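Local coordinates for nucleoporin-like protein RIP (Homo sapiens, PDB 2OLM) that carries an Arf-GAP zinc-finger domain, is required for vesicle docking or fusion during acrosome biogenesis, and serves HIV-1 Rev as a cofactor in moving viral RNA, at residues 75-78 with 79-83. Numbering follows the deposited sequence.
Sequences QEIE and FLQKH
Glu78 meets Lys82 and Gln81 one turn further along helix 74-82. Lys82 folds back at its end, chi4 91°, which brings NZ to 3.9 Å from Glu78 CB. NZ stays 4.4 Å from Glu78 OE1, too far for a salt bridge, though the opposite charges can still attract through space; the carboxylate's stronger partner is Gln74, whose NE2 is hydrogen-bonded to Glu78 OE2. Gln81 crosses the Glu78 chain at a slant, its OE1 4.0 Å from Glu78 CG, with amide and carboxylate planes almost parallel. Its CG lies 3.3 Å from Ile77 O. Glutamine suits this exposed position because its methylenes can lie along the backbone and the side chain can touch Met15 and Met19, while a polar amide ends the chain.

The backbone carries four successive i to i+4 hydrogen bonds: Phe79 N to Gln75 O, Leu80 N to Glu76 O, Gln81 N to Ile77 O (2.9 Å), and Lys82 N to Glu78 O. The last is the most bent at its hydrogen, 146°. Next to it, His83 N bonds to Leu80 O rather than Phe79 O. His83 ND1 donates to Phe79 O instead, at 2.8 Å, beside a weak bond from Lys82 N; this acceptor lies at the imidazole edge, nearly in its plane. The Phe79 side chain, with CG anti to the backbone N (chi1 179°), places its ring so that ND1 sits 3.4 Å above the centre of one face; imidazole thus serves as both donor and flat packing partner.

Further out, Ile77 and Leu80 lie against helix 3-20, touching Met15 and Met19 respectively. Glu76 is fixed by a salt bridge to Lys65 and a hydrogen bond from Thr73 N. The chemistry implies an amphipathic Arf-GAP domain helix: Ile77, Leu80 and the chain of Gln81 join it to helix 3-20, Glu78 and Lys82 carry its charge elsewhere, and a histidine side chain takes up a carbonyl as backbone bonding shifts from i+4 to i+3.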
loop_
_atom_site.group_PDB
_atom_site.type_symbol
_atom_site.label_atom_id
_atom_site.label_comp_id
_atom_site.label_asym_id
_atom_site.label_seq_id
_atom_site.Cartn_x
_atom_site.Cartn_y
_atom_site.Cartn_z
ATOM N N GLN A 75 -2.592 13.523 10.317
ATOM C CA GLN A 75 -3.857 14.296 10.345
ATOM C C GLN A 75 -4.827 13.820 9.246
ATOM O O GLN A 75 -6.022 13.601 9.465
ATOM C CB GLN A 75 -3.546 15.791 10.176
ATOM C CG GLN A 75 -3.034 16.487 11.418
ATOM C CD GLN A 75 -2.549 17.885 11.079
ATOM O OE1 GLN A 75 -3.188 18.880 11.463
ATOM N NE2 GLN A 75 -1.454 17.979 10.336
ATOM N N GLU A 76 -4.316 13.647 8.053
ATOM C CA GLU A 76 -5.171 13.188 6.981
ATOM C C GLU A 76 -5.720 11.778 7.208
ATOM O O GLU A 76 -6.912 11.509 7.002
ATOM C CB GLU A 76 -4.429 13.268 5.663
ATOM C CG GLU A 76 -4.180 14.680 5.201
ATOM C CD GLU A 76 -3.292 14.785 4.023
ATOM O OE1 GLU A 76 -2.319 14.014 3.900
ATOM O OE2 GLU A 76 -3.541 15.666 3.190
ATOM N N ILE A 77 -4.846 10.851 7.620
ATOM C CA ILE A 77 -5.259 9.484 7.903
ATOM C C ILE A 77 -6.348 9.453 8.983
ATOM O O ILE A 77 -7.362 8.797 8.836
ATOM C CB ILE A 77 -4.050 8.631 8.309
ATOM C CG1 ILE A 77 -3.097 8.476 7.113
ATOM C CG2 ILE A 77 -4.528 7.292 8.925
ATOM C CD1 ILE A 77 -3.639 7.644 5.942
ATOM N N GLU A 78 -6.167 10.233 10.040
ATOM C CA GLU A 78 -7.178 10.266 11.101
ATOM C C GLU A 78 -8.499 10.875 10.650
ATOM O O GLU A 78 -9.565 10.399 11.034
ATOM C CB GLU A 78 -6.660 10.982 12.325
ATOM C CG GLU A 78 -5.513 10.202 12.995
ATOM C CD GLU A 78 -4.978 10.806 14.239
ATOM O OE1 GLU A 78 -5.406 11.903 14.625
ATOM O OE2 GLU A 78 -4.102 10.173 14.836
ATOM N N PHE A 79 -8.435 11.893 9.801
ATOM C CA PHE A 79 -9.659 12.423 9.223
ATOM C C PHE A 79 -10.406 11.352 8.446
ATOM O O PHE A 79 -11.604 11.187 8.538
ATOM C CB PHE A 79 -9.321 13.627 8.319
ATOM C CG PHE A 79 -10.523 14.234 7.666
ATOM C CD1 PHE A 79 -11.357 15.053 8.417
ATOM C CD2 PHE A 79 -10.870 13.948 6.352
ATOM C CE1 PHE A 79 -12.483 15.632 7.866
ATOM C CE2 PHE A 79 -12.035 14.533 5.803
ATOM C CZ PHE A 79 -12.827 15.361 6.598
ATOM N N LEU A 80 -9.679 10.609 7.627
ATOM C CA LEU A 80 -10.278 9.550 6.842
ATOM C C LEU A 80 -10.883 8.445 7.718
ATOM O O LEU A 80 -11.914 7.898 7.397
ATOM C CB LEU A 80 -9.241 8.956 5.888
ATOM C CG LEU A 80 -8.829 9.843 4.728
ATOM C CD1 LEU A 80 -7.581 9.315 3.996
ATOM C CD2 LEU A 80 -9.970 10.063 3.743
ATOM N N GLN A 81 -10.213 8.135 8.823
ATOM C CA GLN A 81 -10.724 7.124 9.758
ATOM C C GLN A 81 -12.056 7.542 10.342
ATOM O O GLN A 81 -12.902 6.698 10.606
ATOM C CB GLN A 81 -9.739 6.894 10.887
ATOM C CG GLN A 81 -8.520 6.127 10.410
ATOM C CD GLN A 81 -7.547 5.877 11.528
ATOM O OE1 GLN A 81 -7.395 6.711 12.438
ATOM N NE2 GLN A 81 -6.871 4.732 11.481
ATOM N N LYS A 82 -12.233 8.845 10.554
ATOM C CA LYS A 82 -13.495 9.387 11.098
ATOM C C LYS A 82 -14.558 9.594 10.026
ATOM O O LYS A 82 -15.722 9.894 10.345
ATOM C CB LYS A 82 -13.226 10.709 11.801
ATOM C CG LYS A 82 -12.398 10.548 13.035
ATOM C CD LYS A 82 -12.218 11.890 13.747
ATOM C CE LYS A 82 -11.197 11.795 14.875
ATOM N NZ LYS A 82 -9.797 12.116 14.440
ATOM N N HIS A 83 -14.169 9.459 8.758
ATOM C CA HIS A 83 -15.068 9.624 7.632
ATOM C C HIS A 83 -15.117 8.330 6.825
ATOM O O HIS A 83 -15.507 7.297 7.393
ATOM C CB HIS A 83 -14.695 10.899 6.835
ATOM C CG HIS A 83 -14.921 12.137 7.617
ATOM N ND1 HIS A 83 -14.035 12.573 8.574
ATOM C CD2 HIS A 83 -16.006 12.945 7.691
ATOM C CE1 HIS A 83 -14.538 13.658 9.151
ATOM N NE2 HIS A 83 -15.738 13.885 8.646
#